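Local atomic coordinates of chitinase (Paenibacillus sp. FPU-7, PDB entry 5GZT), a protein that probably hydrolyses the beta-1,4 linkages between N-acetylglucosamine units inside chitin and chitodextrin chains at random, as an endochitinase. Residues I187-N192 against P523-M528; S191-Q196 against Q614-G619; F301-Y306 against L476-L481; Y607-I612 against A618-W623. One frame throughout, in Å; residues are numbered along the deposited sequence.

Contact 1 (I187-N192 against P523-M528); sequences ISTASN and PAEKLM. With FMT (formic acid), chain G.
In one of its two modelled conformers, E525 reaches from the turn ahead of strand 527-532 to T189 and A190 on strand 184-191; the geometry that follows belongs to that conformer and is to that extent doubtful. From CB, which points at the strand, CG runs anti to the backbone N (chi1 -150°), and the extended chain carries the carboxylate to the strand; F274 of strand 264-284 packs on this side chain. CD is the first atom to approach, E525 CD lying 4.0 Å from T189 O. Of the two oxygens, OE1 comes nearer: E525 OE1 lies 3.4 Å from T189 O, a pair of acceptors that cannot bond, and E525 OE1 is 3.6 Å from T189 OG1, where the side chains cross at about a right angle. E525 OE2 stays farther back, 3.9 Å from T189 O. A190 meets OE1 with its CA, E525 OE1 being 3.7 Å from A190 CA. The link is made by water 1, which accepts from S191 N at 2.7 Å and donates to E525 OE1 at 3.1 Å. K526 points elsewhere: K526 NZ donates to formic acid O2 at 2.8 Å and also bonds T473 O and L476 O. A carboxylate set beside a carbonyl oxygen implies a tie of the added sheet to the barrel made through water, with no direct hydrogen bond between the two segments.

Contact 2 (S191-Q196 against Q614-G619); sequences SNNDRQ and QNNLAG
N192 and N616, with CA atoms 6.5 Å apart, mark where a type I turn, N192 to R195, meets the end of helix 602-614, which N616, with its positive phi (47°), closes as the C-prime residue of a Schellman motif. N616 turns its amide to the turn, and N616 OD1 stands 4.2 Å from N192 CA. Water 2 makes the polar link: it accepts from N193 N at 3.1 Å and donates to N616 OD1 at 2.9 Å. Q276 NE2 is a further donor to that oxygen, so two bonds grip it. The N193 side chain crosses that of N616 at about a right angle and also touches K613 of the helix. Within the turn the N192 amide is held at both its polar atoms by Q196: Q196 N donates to N192 OD1 at 2.9 Å, nearly straight (167°), and N192 ND2 donates to Q196 OE1 at 3.0 Å, in the carbonyl plane on a lone pair. S191 OG, also bonded to Q276 N, donates to Q196 O at 3.2 Å from above that carbonyl's plane. The chemistry is amide and water: the turn is stiffened from within, while its junction with the barrel runs largely through one water and Q276.

Contact 3 (F301-Y306 against L476-L481); sequences FTHLYY and LDYINL
Y478 and, facing it, H303 and Y305 come from opposite walls of the barrel and meet in its interior. The edge of the Y478 ring is turned to the face of H303 in an offset edge-to-face pair, centroids 5.9 Å apart and planes at 89°. Y478 OH sits 3.1 Å from H303 CD2. Y305 OH donates to Y478 OH at 2.7 Å, with the accepting oxygen at the edge of the Y305 ring, near its plane. Y478 reaches both because its CG lies between the backbone N and the carbonyl carbon (chi1 48°). The N480 amide stands perpendicular to the Y305 ring. E452 of strand 452-457 bonds Y478 OH through OE1 and H303 NE2 through OE2; at the imidazole edge, in the ring plane, H303 ND1 and T302 OG1 are hydrogen-bonded at 2.8 Å. A phenylalanine in place of Y305 would probably leave Y478 OH without this donor, though E452 still holds it, and open a gap between that hydroxyl and N480. The axes of strand segments 303-306 and 478-481, on opposite sides of the eight-stranded ring, come within 12.9 Å, and inward-facing tyrosine, histidine and asparagine side chains help fill the core of this family 18 TIM barrel.

Contact 4 (Y607-I612 against A618-W623); sequences YKAEYI and AGFMYW
I612 on helix 602-614 packs closely on G619 and F620 of strand 619-623. Its CD1 does most of the touching: I612 CD1 lies 3.3 Å from G619 O and 3.7 Å from F620 CB. The other branch, I612 CG2, rests on G619 CA at 3.9 Å, so the isoleucine packs on the glycine's main chain. The backbone angles of G619 would themselves jam a CB against the carbonyl before it. F620, its CG anti to the backbone N (chi1 -156°), swings its ring to the helix: F620 CE2 is 3.8 Å from K608 CB, and F620 CZ is 3.9 Å from K608 CG. The side chain of A609 packs more loosely, A609 CB being 4.4 Å from F620 CD2, and beyond K608 CG the bent chain leads away to a salt bridge with E600. At F620 an alanine would probably open a gap beside K608 and A609 and leave I612 CD1 with less to lean on. The axes of helix segment 607-612 and strand 619-623 approach to 8.3 Å, their directions 139° apart, as a barrel helix packs on the strand that follows it. I638 of helix 633-642 also packs on F620, helix 510-519 lies on the K608 and Y611 side, and strands 527-532 and 264-284 flank strand 619-623.

How the contacts relate
Along the chain contact 1 and contact 2 start together at 187-196, and contact 3 is nested inside the loops both close. Contact 4 follows contacts 1 and 3 and ends on the same stretch as contact 2. The centres of contacts 1 and 2 are about 8 Å apart, those of 2 and 4 about 11 Å, those of 3 and 4 about 12 Å. Strands 478-481, 527-532 and 619-623 are consecutive in the barrel and join contacts 3, 1 and 4. Contact 3 lies in the barrel's interior and contact 4 between strand and outer helix, while contacts 1 and 2 seat the preceding small sheet where strands 527-532 and 619-623 begin, at the N-terminal end of the barrel strands.

Contact 1 (I187-N192 against P523-M528)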
loop_
_atom_site.group_PDB
_atom_site.type_symbol
_atom_site.label_atom_id
_atom_site.label_comp_id
_atom_site.label_asym_id
_atom_site.label_seq_id
_atom_site.Cartn_x
_atom_site.Cartn_y
_atom_site.Cartn_z
ATOM N N ILE B 187 -0.703 26.283 -9.271
ATOM C CA ILE B 187 -1.699 26.568 -8.199
ATOM C C ILE B 187 -1.746 25.381 -7.175
ATOM O O ILE B 187 -1.779 25.611 -5.935
ATOM C CB ILE B 187 -3.118 26.883 -8.817
ATOM C CG1 ILE B 187 -3.221 28.357 -9.324
ATOM C CG2 ILE B 187 -4.277 26.586 -7.858
ATOM C CD1 ILE B 187 -3.773 29.403 -8.330
ATOM N N SER B 188 -1.747 24.135 -7.697
ATOM C CA SER B 188 -2.112 22.923 -6.922
ATOM C C SER B 188 -2.302 21.688 -7.794
ATOM O O SER B 188 -2.417 21.778 -9.034
ATOM C CB SER B 188 -3.447 23.107 -6.199
ATOM O OG SER B 188 -4.508 22.996 -7.151
ATOM N N THR B 189 -2.397 20.540 -7.106
ATOM C CA THR B 189 -2.655 19.226 -7.709
ATOM C C THR B 189 -3.606 18.410 -6.826
ATOM O O THR B 189 -3.613 18.559 -5.602
ATOM C CB THR B 189 -1.386 18.358 -7.744
ATOM O OG1 THR B 189 -1.091 17.970 -6.398
ATOM C CG2 THR B 189 -0.184 19.128 -8.339
ATOM N N ALA B 190 -4.314 17.488 -7.470
ATOM C CA ALA B 190 -5.281 16.635 -6.825
ATOM C C ALA B 190 -5.377 15.297 -7.534
ATOM O O ALA B 190 -5.047 15.166 -8.749
ATOM C CB ALA B 190 -6.647 17.322 -6.805
ATOM N N SER B 191 -5.853 14.291 -6.778
ATOM C CA SER B 191 -6.172 12.965 -7.321
ATOM C C SER B 191 -7.623 12.661 -6.973
ATOM O O SER B 191 -8.249 13.384 -6.216
ATOM C CB SER B 191 -5.225 11.903 -6.726
ATOM O OG SER B 191 -5.319 10.697 -7.451
ATOM N N ASN B 192 -8.188 11.645 -7.582
ATOM C CA ASN B 192 -9.501 11.162 -7.165
ATOM C C ASN B 192 -9.447 9.650 -7.028
ATOM O O ASN B 192 -8.445 9.051 -7.365
ATOM C CB ASN B 192 -10.590 11.587 -8.178
ATOM C CG ASN B 192 -10.259 11.190 -9.599
ATOM O OD1 ASN B 192 -9.577 10.176 -9.885
ATOM N ND2 ASN B 192 -10.696 12.029 -10.513
ATOM N N PRO B 523 -1.969 17.563 4.602
ATOM C CA PRO B 523 -2.900 17.318 3.547
ATOM C C PRO B 523 -3.444 15.868 3.477
ATOM O O PRO B 523 -2.659 14.937 3.589
ATOM C CB PRO B 523 -2.059 17.532 2.260
ATOM C CG PRO B 523 -0.868 18.303 2.708
ATOM C CD PRO B 523 -0.636 17.868 4.089
ATOM N N ALA B 524 -4.700 15.720 3.075
ATOM C CA ALA B 524 -5.358 14.390 2.947
ATOM C C ALA B 524 -4.529 13.447 2.094
ATOM O O ALA B 524 -4.218 12.324 2.538
ATOM C CB ALA B 524 -6.805 14.526 2.401
ATOM N N GLU B 525 -4.147 13.969 0.920
ATOM C CA GLU B 525 -3.200 13.464 -0.069
ATOM C C GLU B 525 -1.985 12.679 0.492
ATOM O O GLU B 525 -1.374 11.852 -0.183
ATOM C CB GLU B 525 -2.639 14.690 -0.856
ATOM C CG GLU B 525 -2.249 14.385 -2.287
ATOM C CD GLU B 525 -2.296 15.613 -3.169
ATOM O OE1 GLU B 525 -2.746 15.535 -4.359
ATOM O OE2 GLU B 525 -1.878 16.655 -2.632
ATOM N N LYS B 526 -1.568 13.066 1.673
ATOM C CA LYS B 526 -0.338 12.555 2.257
ATOM C C LYS B 526 -0.647 11.708 3.525
ATOM O O LYS B 526 0.272 11.457 4.374
ATOM C CB LYS B 526 0.589 13.741 2.623
ATOM C CG LYS B 526 1.260 14.416 1.430
ATOM C CD LYS B 526 2.322 15.432 1.821
ATOM C CE LYS B 526 3.262 15.674 0.604
ATOM N NZ LYS B 526 4.384 16.544 1.026
ATOM N N LEU B 527 -1.924 11.325 3.709
ATOM C CA LEU B 527 -2.287 10.549 4.907
ATOM C C LEU B 527 -2.656 9.138 4.535
ATOM O O LEU B 527 -3.664 8.927 3.808
ATOM C CB LEU B 527 -3.447 11.169 5.641
ATOM C CG LEU B 527 -3.080 12.468 6.369
ATOM C CD1 LEU B 527 -4.395 12.994 6.902
ATOM C CD2 LEU B 527 -2.091 12.273 7.499
ATOM N N MET B 528 -1.889 8.178 5.046
ATOM C CA MET B 528 -2.245 6.764 4.883
ATOM C C MET B 528 -2.922 6.346 6.192
ATOM O O MET B 528 -2.471 6.628 7.335
ATOM C CB MET B 528 -1.043 5.889 4.659
ATOM C CG MET B 528 -0.295 6.108 3.382
ATOM S SD MET B 528 -0.966 5.370 1.939
ATOM C CE MET B 528 -0.642 3.625 2.217
HETATM C C FMT G . 7.004 16.032 -1.308
HETATM O O1 FMT G . 8.072 16.289 -0.723
HETATM O O2 FMT G . 5.920 16.838 -1.295
HETATM O O HOH W 1 -5.742 14.917 -4.140
#

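Contact 2 (S191-Q196 against Q614-G619)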
loop_
_atom_site.group_PDB
_atom_site.type_symbol
_atom_site.label_atom_id
_atom_site.label_comp_id
_atom_site.label_asym_id
_atom_site.label_seq_id
_atom_site.Cartn_x
_atom_site.Cartn_y
_atom_site.Cartn_z
ATOM N N SER B 191 -5.853 14.291 -6.778
ATOM C CA SER B 191 -6.172 12.965 -7.321
ATOM C C SER B 191 -7.623 12.661 -6.973
ATOM O O SER B 191 -8.249 13.384 -6.216
ATOM C CB SER B 191 -5.225 11.903 -6.726
ATOM O OG SER B 191 -5.319 10.697 -7.451
ATOM N N ASN B 192 -8.188 11.645 -7.582
ATOM C CA ASN B 192 -9.501 11.162 -7.165
ATOM C C ASN B 192 -9.447 9.650 -7.028
ATOM O O ASN B 192 -8.445 9.051 -7.365
ATOM C CB ASN B 192 -10.590 11.587 -8.178
ATOM C CG ASN B 192 -10.259 11.190 -9.599
ATOM O OD1 ASN B 192 -9.577 10.176 -9.885
ATOM N ND2 ASN B 192 -10.696 12.029 -10.513
ATOM N N ASN B 193 -10.563 9.060 -6.593
ATOM C CA ASN B 193 -10.709 7.616 -6.426
ATOM C C ASN B 193 -10.357 6.828 -7.691
ATOM O O ASN B 193 -9.793 5.695 -7.633
ATOM C CB ASN B 193 -12.140 7.301 -6.028
ATOM C CG ASN B 193 -12.511 7.832 -4.668
ATOM O OD1 ASN B 193 -11.710 8.377 -3.900
ATOM N ND2 ASN B 193 -13.735 7.670 -4.359
ATOM N N ASP B 194 -10.651 7.452 -8.838
ATOM C CA ASP B 194 -10.408 6.863 -10.148
ATOM C C ASP B 194 -8.937 6.930 -10.601
ATOM O O ASP B 194 -8.595 6.428 -11.671
ATOM C CB ASP B 194 -11.290 7.566 -11.211
ATOM C CG ASP B 194 -12.771 7.137 -11.156
ATOM O OD1 ASP B 194 -13.083 5.959 -10.812
ATOM O OD2 ASP B 194 -13.624 7.997 -11.507
ATOM N N ARG B 195 -8.095 7.579 -9.817
ATOM C CA ARG B 195 -6.695 7.663 -10.086
ATOM C C ARG B 195 -6.383 8.501 -11.328
ATOM O O ARG B 195 -5.487 8.193 -12.137
ATOM C CB ARG B 195 -6.073 6.249 -10.044
ATOM C CG ARG B 195 -6.135 5.727 -8.614
ATOM C CD ARG B 195 -5.460 4.420 -8.512
ATOM N NE ARG B 195 -6.296 3.459 -9.194
ATOM C CZ ARG B 195 -5.946 2.691 -10.194
ATOM N NH1 ARG B 195 -4.729 2.731 -10.722
ATOM N NH2 ARG B 195 -6.856 1.859 -10.677
ATOM N N GLN B 196 -7.129 9.601 -11.425
ATOM C CA GLN B 196 -6.716 10.729 -12.249
ATOM C C GLN B 196 -5.854 11.709 -11.505
ATOM O O GLN B 196 -6.039 11.957 -10.327
ATOM C CB GLN B 196 -7.902 11.500 -12.758
ATOM C CG GLN B 196 -8.703 10.688 -13.729
ATOM C CD GLN B 196 -9.847 11.498 -14.258
ATOM O OE1 GLN B 196 -10.630 12.032 -13.490
ATOM N NE2 GLN B 196 -9.939 11.611 -15.568
ATOM N N GLN B 614 -13.527 8.006 0.471
ATOM C CA GLN B 614 -14.437 9.105 0.786
ATOM C C GLN B 614 -13.672 10.362 1.167
ATOM O O GLN B 614 -14.173 11.450 0.888
ATOM C CB GLN B 614 -15.455 8.801 1.925
ATOM C CG GLN B 614 -16.533 7.786 1.487
ATOM C CD GLN B 614 -17.445 7.261 2.621
ATOM O OE1 GLN B 614 -18.153 6.221 2.469
ATOM N NE2 GLN B 614 -17.431 7.956 3.756
ATOM N N ASN B 615 -12.553 10.254 1.874
ATOM C CA ASN B 615 -11.796 11.461 2.262
ATOM C C ASN B 615 -10.593 11.767 1.393
ATOM O O ASN B 615 -9.745 12.539 1.793
ATOM C CB ASN B 615 -11.422 11.360 3.676
ATOM C CG ASN B 615 -12.606 11.340 4.531
ATOM O OD1 ASN B 615 -13.120 12.387 4.830
ATOM N ND2 ASN B 615 -13.103 10.146 4.905
ATOM N N ASN B 616 -10.502 11.108 0.245
ATOM C CA ASN B 616 -9.415 11.257 -0.667
ATOM C C ASN B 616 -8.059 11.198 0.029
ATOM O O ASN B 616 -7.168 12.009 -0.216
ATOM C CB ASN B 616 -9.619 12.523 -1.522
ATOM C CG ASN B 616 -10.834 12.393 -2.366
ATOM O OD1 ASN B 616 -10.931 11.568 -3.285
ATOM N ND2 ASN B 616 -11.791 13.164 -2.038
ATOM N N LEU B 617 -7.897 10.125 0.816
ATOM C CA LEU B 617 -6.613 9.853 1.477
ATOM C C LEU B 617 -5.700 9.091 0.557
ATOM O O LEU B 617 -6.062 8.659 -0.550
ATOM C CB LEU B 617 -6.887 9.169 2.846
ATOM C CG LEU B 617 -7.877 9.901 3.715
ATOM C CD1 LEU B 617 -8.239 9.188 5.019
ATOM C CD2 LEU B 617 -7.330 11.253 4.074
ATOM N N ALA B 618 -4.457 8.977 0.987
ATOM C CA ALA B 618 -3.360 8.408 0.163
ATOM C C ALA B 618 -3.483 6.892 -0.080
ATOM O O ALA B 618 -3.005 6.323 -1.118
ATOM C CB ALA B 618 -2.022 8.753 0.844
ATOM N N GLY B 619 -4.123 6.228 0.883
ATOM C CA GLY B 619 -4.280 4.796 0.803
ATOM C C GLY B 619 -4.352 4.111 2.175
ATOM O O GLY B 619 -4.620 4.777 3.218
HETATM O O HOH W 2 -12.714 10.962 -5.456
#

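Contact 3 (F301-Y306 against L476-L481)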
loop_
_atom_site.group_PDB
_atom_site.type_symbol
_atom_site.label_atom_id
_atom_site.label_comp_id
_atom_site.label_asym_id
_atom_site.label_seq_id
_atom_site.Cartn_x
_atom_site.Cartn_y
_atom_site.Cartn_z
ATOM N N PHE B 301 -0.668 -5.338 -3.347
ATOM C CA PHE B 301 -0.239 -4.139 -2.687
ATOM C C PHE B 301 0.709 -3.398 -3.578
ATOM O O PHE B 301 1.175 -3.949 -4.561
ATOM C CB PHE B 301 0.369 -4.418 -1.307
ATOM C CG PHE B 301 1.435 -5.489 -1.253
ATOM C CD1 PHE B 301 2.737 -5.243 -1.682
ATOM C CD2 PHE B 301 1.183 -6.700 -0.617
ATOM C CE1 PHE B 301 3.720 -6.242 -1.584
ATOM C CE2 PHE B 301 2.120 -7.707 -0.517
ATOM C CZ PHE B 301 3.412 -7.491 -0.997
ATOM N N THR B 302 1.004 -2.166 -3.233
ATOM C CA THR B 302 1.849 -1.330 -4.092
ATOM C C THR B 302 3.195 -1.077 -3.497
ATOM O O THR B 302 4.167 -0.783 -4.252
ATOM C CB THR B 302 1.208 0.036 -4.395
ATOM O OG1 THR B 302 1.064 0.777 -3.179
ATOM C CG2 THR B 302 -0.114 -0.168 -5.018
ATOM N N HIS B 303 3.274 -1.164 -2.180
ATOM C CA HIS B 303 4.510 -0.920 -1.440
ATOM C C HIS B 303 4.709 -2.009 -0.404
ATOM O O HIS B 303 3.764 -2.411 0.249
ATOM C CB HIS B 303 4.462 0.368 -0.673
ATOM C CG HIS B 303 4.480 1.606 -1.507
ATOM N ND1 HIS B 303 3.529 1.887 -2.468
ATOM C CD2 HIS B 303 5.285 2.698 -1.450
ATOM C CE1 HIS B 303 3.763 3.081 -2.977
ATOM N NE2 HIS B 303 4.849 3.571 -2.414
ATOM N N LEU B 304 5.950 -2.421 -0.209
ATOM C CA LEU B 304 6.333 -3.436 0.763
ATOM C C LEU B 304 7.384 -2.766 1.642
ATOM O O LEU B 304 8.367 -2.228 1.127
ATOM C CB LEU B 304 6.758 -4.652 -0.013
ATOM C CG LEU B 304 7.652 -5.845 0.379
ATOM C CD1 LEU B 304 7.974 -5.880 1.848
ATOM C CD2 LEU B 304 7.124 -7.145 -0.211
ATOM N N TYR B 305 7.105 -2.657 2.933
ATOM C CA TYR B 305 8.046 -2.076 3.919
ATOM C C TYR B 305 8.720 -3.230 4.675
ATOM O O TYR B 305 8.026 -4.059 5.375
ATOM C CB TYR B 305 7.356 -1.181 4.976
ATOM C CG TYR B 305 7.013 0.204 4.560
ATOM C CD1 TYR B 305 6.902 0.547 3.216
ATOM C CD2 TYR B 305 6.817 1.207 5.512
ATOM C CE1 TYR B 305 6.628 1.841 2.850
ATOM C CE2 TYR B 305 6.535 2.499 5.137
ATOM C CZ TYR B 305 6.471 2.809 3.808
ATOM O OH TYR B 305 6.146 4.081 3.343
ATOM N N TYR B 306 10.067 -3.300 4.582
ATOM C CA TYR B 306 10.824 -4.316 5.324
ATOM C C TYR B 306 10.998 -3.798 6.717
ATOM O O TYR B 306 11.614 -2.751 6.944
ATOM C CB TYR B 306 12.172 -4.637 4.677
ATOM C CG TYR B 306 12.893 -5.840 5.285
ATOM C CD1 TYR B 306 12.425 -7.111 5.073
ATOM C CD2 TYR B 306 14.019 -5.683 6.063
ATOM C CE1 TYR B 306 13.068 -8.216 5.615
ATOM C CE2 TYR B 306 14.696 -6.778 6.587
ATOM C CZ TYR B 306 14.206 -8.041 6.376
ATOM O OH TYR B 306 14.869 -9.132 6.873
ATOM N N LEU B 476 8.110 14.826 3.089
ATOM C CA LEU B 476 7.562 13.438 3.098
ATOM C C LEU B 476 6.641 13.146 1.931
ATOM O O LEU B 476 5.793 13.920 1.659
ATOM C CB LEU B 476 6.817 13.224 4.431
ATOM C CG LEU B 476 7.664 13.496 5.669
ATOM C CD1 LEU B 476 6.865 13.453 6.947
ATOM C CD2 LEU B 476 8.849 12.558 5.773
ATOM N N ASP B 477 6.794 12.049 1.214
ATOM C CA ASP B 477 5.727 11.634 0.291
ATOM C C ASP B 477 4.359 11.332 0.966
ATOM O O ASP B 477 3.259 11.554 0.365
ATOM C CB ASP B 477 6.158 10.410 -0.515
ATOM C CG ASP B 477 7.341 10.705 -1.455
ATOM O OD1 ASP B 477 8.460 10.801 -0.900
ATOM O OD2 ASP B 477 7.119 10.770 -2.707
ATOM N N TYR B 478 4.424 10.792 2.181
ATOM C CA TYR B 478 3.225 10.539 3.007
ATOM C C TYR B 478 3.582 10.216 4.415
ATOM O O TYR B 478 4.752 9.884 4.747
ATOM C CB TYR B 478 2.377 9.430 2.363
ATOM C CG TYR B 478 3.179 8.228 1.975
ATOM C CD1 TYR B 478 3.841 8.184 0.786
ATOM C CD2 TYR B 478 3.240 7.075 2.806
ATOM C CE1 TYR B 478 4.603 7.089 0.408
ATOM C CE2 TYR B 478 3.973 5.942 2.409
ATOM C CZ TYR B 478 4.680 5.955 1.243
ATOM O OH TYR B 478 5.400 4.857 0.825
ATOM N N ILE B 479 2.583 10.381 5.281
ATOM C CA ILE B 479 2.620 9.914 6.640
ATOM C C ILE B 479 1.744 8.634 6.742
ATOM O O ILE B 479 0.550 8.632 6.399
ATOM C CB ILE B 479 2.145 10.991 7.606
ATOM C CG1 ILE B 479 3.071 12.238 7.509
ATOM C CG2 ILE B 479 2.168 10.464 9.025
ATOM C CD1 ILE B 479 2.567 13.406 8.287
ATOM N N ASN B 480 2.377 7.559 7.200
ATOM C CA ASN B 480 1.687 6.311 7.608
ATOM C C ASN B 480 1.114 6.375 9.017
ATOM O O ASN B 480 1.866 6.287 9.994
ATOM C CB ASN B 480 2.649 5.160 7.529
ATOM C CG ASN B 480 3.221 4.997 6.168
ATOM O OD1 ASN B 480 4.414 5.197 5.975
ATOM N ND2 ASN B 480 2.406 4.593 5.219
ATOM N N LEU B 481 -0.200 6.557 9.145
ATOM C CA LEU B 481 -0.794 6.735 10.456
ATOM C C LEU B 481 -1.049 5.420 11.168
ATOM O O LEU B 481 -1.761 4.561 10.657
ATOM C CB LEU B 481 -2.096 7.501 10.381
ATOM C CG LEU B 481 -2.141 8.912 9.827
ATOM C CD1 LEU B 481 -3.616 9.321 9.603
ATOM C CD2 LEU B 481 -1.449 9.822 10.846
#

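Contact 4 (Y607-I612 against A618-W623)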
loop_
_atom_site.group_PDB
_atom_site.type_symbol
_atom_site.label_atom_id
_atom_site.label_comp_id
_atom_site.label_asym_id
_atom_site.label_seq_id
_atom_site.Cartn_x
_atom_site.Cartn_y
_atom_site.Cartn_z
ATOM N N TYR B 607 -14.944 -1.003 5.338
ATOM C CA TYR B 607 -15.307 0.319 5.825
ATOM C C TYR B 607 -14.138 1.302 5.869
ATOM O O TYR B 607 -14.320 2.478 5.520
ATOM C CB TYR B 607 -16.024 0.249 7.174
ATOM C CG TYR B 607 -17.482 -0.082 6.997
ATOM C CD1 TYR B 607 -18.378 0.904 6.552
ATOM C CD2 TYR B 607 -17.949 -1.395 7.084
ATOM C CE1 TYR B 607 -19.694 0.617 6.358
ATOM C CE2 TYR B 607 -19.269 -1.698 6.838
ATOM C CZ TYR B 607 -20.154 -0.706 6.531
ATOM O OH TYR B 607 -21.479 -1.023 6.307
ATOM N N LYS B 608 -12.951 0.770 6.104
ATOM C CA LYS B 608 -11.754 1.525 6.199
ATOM C C LYS B 608 -11.276 1.972 4.828
ATOM O O LYS B 608 -10.943 3.161 4.661
ATOM C CB LYS B 608 -10.746 0.707 6.932
ATOM C CG LYS B 608 -9.651 1.362 7.664
ATOM C CD LYS B 608 -9.674 0.719 9.071
ATOM C CE LYS B 608 -8.382 0.386 9.518
ATOM N NZ LYS B 608 -8.481 0.081 10.978
ATOM N N ALA B 609 -11.294 1.071 3.863
ATOM C CA ALA B 609 -11.072 1.397 2.486
ATOM C C ALA B 609 -12.087 2.464 1.986
ATOM O O ALA B 609 -11.690 3.421 1.255
ATOM C CB ALA B 609 -11.150 0.136 1.599
ATOM N N GLU B 610 -13.359 2.314 2.322
ATOM C CA GLU B 610 -14.330 3.292 1.948
ATOM C C GLU B 610 -14.078 4.658 2.648
ATOM O O GLU B 610 -14.255 5.715 2.042
ATOM C CB GLU B 610 -15.766 2.785 2.066
ATOM C CG GLU B 610 -16.103 1.531 1.255
ATOM C CD GLU B 610 -15.916 1.659 -0.293
ATOM O OE1 GLU B 610 -15.988 2.794 -0.807
ATOM O OE2 GLU B 610 -15.681 0.631 -1.016
ATOM N N TYR B 611 -13.599 4.675 3.869
ATOM C CA TYR B 611 -13.263 5.932 4.487
ATOM C C TYR B 611 -12.135 6.655 3.724
ATOM O O TYR B 611 -12.202 7.834 3.514
ATOM C CB TYR B 611 -12.863 5.706 5.917
ATOM C CG TYR B 611 -12.576 6.922 6.711
ATOM C CD1 TYR B 611 -11.314 7.497 6.715
ATOM C CD2 TYR B 611 -13.568 7.543 7.442
ATOM C CE1 TYR B 611 -11.065 8.645 7.464
ATOM C CE2 TYR B 611 -13.311 8.633 8.225
ATOM C CZ TYR B 611 -12.059 9.231 8.165
ATOM O OH TYR B 611 -11.779 10.343 8.935
ATOM N N ILE B 612 -11.137 5.899 3.323
ATOM C CA ILE B 612 -10.002 6.384 2.615
ATOM C C ILE B 612 -10.484 7.012 1.310
ATOM O O ILE B 612 -10.131 8.155 0.998
ATOM C CB ILE B 612 -9.014 5.230 2.299
ATOM C CG1 ILE B 612 -8.155 4.879 3.577
ATOM C CG2 ILE B 612 -8.110 5.606 1.076
ATOM C CD1 ILE B 612 -7.615 3.467 3.507
ATOM N N ALA B 618 -4.457 8.977 0.987
ATOM C CA ALA B 618 -3.360 8.408 0.163
ATOM C C ALA B 618 -3.483 6.892 -0.080
ATOM O O ALA B 618 -3.005 6.323 -1.118
ATOM C CB ALA B 618 -2.022 8.753 0.844
ATOM N N GLY B 619 -4.123 6.228 0.883
ATOM C CA GLY B 619 -4.280 4.796 0.803
ATOM C C GLY B 619 -4.352 4.111 2.175
ATOM O O GLY B 619 -4.620 4.777 3.218
ATOM N N PHE B 620 -4.060 2.796 2.149
ATOM C CA PHE B 620 -4.242 1.877 3.233
ATOM C C PHE B 620 -2.906 1.260 3.607
ATOM O O PHE B 620 -2.240 0.623 2.785
ATOM C CB PHE B 620 -5.240 0.791 2.780
ATOM C CG PHE B 620 -5.999 0.087 3.932
ATOM C CD1 PHE B 620 -5.331 -0.429 5.067
ATOM C CD2 PHE B 620 -7.349 -0.189 3.827
ATOM C CE1 PHE B 620 -6.029 -1.072 6.087
ATOM C CE2 PHE B 620 -8.022 -0.840 4.847
ATOM C CZ PHE B 620 -7.345 -1.290 5.967
ATOM N N MET B 621 -2.490 1.434 4.856
ATOM C CA MET B 621 -1.252 0.789 5.378
ATOM C C MET B 621 -1.675 -0.304 6.393
ATOM O O MET B 621 -2.653 -0.099 7.100
ATOM C CB MET B 621 -0.377 1.801 6.130
ATOM C CG MET B 621 0.800 1.180 6.863
ATOM S SD MET B 621 0.488 0.629 8.528
ATOM C CE MET B 621 0.515 2.167 9.472
ATOM N N TYR B 622 -0.944 -1.413 6.479
ATOM C CA TYR B 622 -1.232 -2.410 7.510
ATOM C C TYR B 622 -0.027 -3.147 8.070
ATOM O O TYR B 622 0.937 -3.377 7.349
ATOM C CB TYR B 622 -2.261 -3.394 6.968
ATOM C CG TYR B 622 -1.959 -4.087 5.635
ATOM C CD1 TYR B 622 -1.011 -5.114 5.518
ATOM C CD2 TYR B 622 -2.646 -3.755 4.522
ATOM C CE1 TYR B 622 -0.765 -5.763 4.253
ATOM C CE2 TYR B 622 -2.481 -4.419 3.322
ATOM C CZ TYR B 622 -1.516 -5.426 3.181
ATOM O OH TYR B 622 -1.425 -6.024 1.899
ATOM N N TRP B 623 -0.111 -3.443 9.374
ATOM C CA TRP B 623 0.844 -4.196 10.128
ATOM C C TRP B 623 0.172 -5.496 10.539
ATOM O O TRP B 623 -0.853 -5.422 11.232
ATOM C CB TRP B 623 1.161 -3.471 11.433
ATOM C CG TRP B 623 2.110 -4.261 12.262
ATOM C CD1 TRP B 623 1.812 -5.174 13.236
ATOM C CD2 TRP B 623 3.516 -4.221 12.170
ATOM N NE1 TRP B 623 2.950 -5.707 13.741
ATOM C CE2 TRP B 623 4.021 -5.161 13.103
ATOM C CE3 TRP B 623 4.405 -3.500 11.404
ATOM C CZ2 TRP B 623 5.381 -5.404 13.256
ATOM C CZ3 TRP B 623 5.797 -3.753 11.563
ATOM C CH2 TRP B 623 6.258 -4.651 12.497
#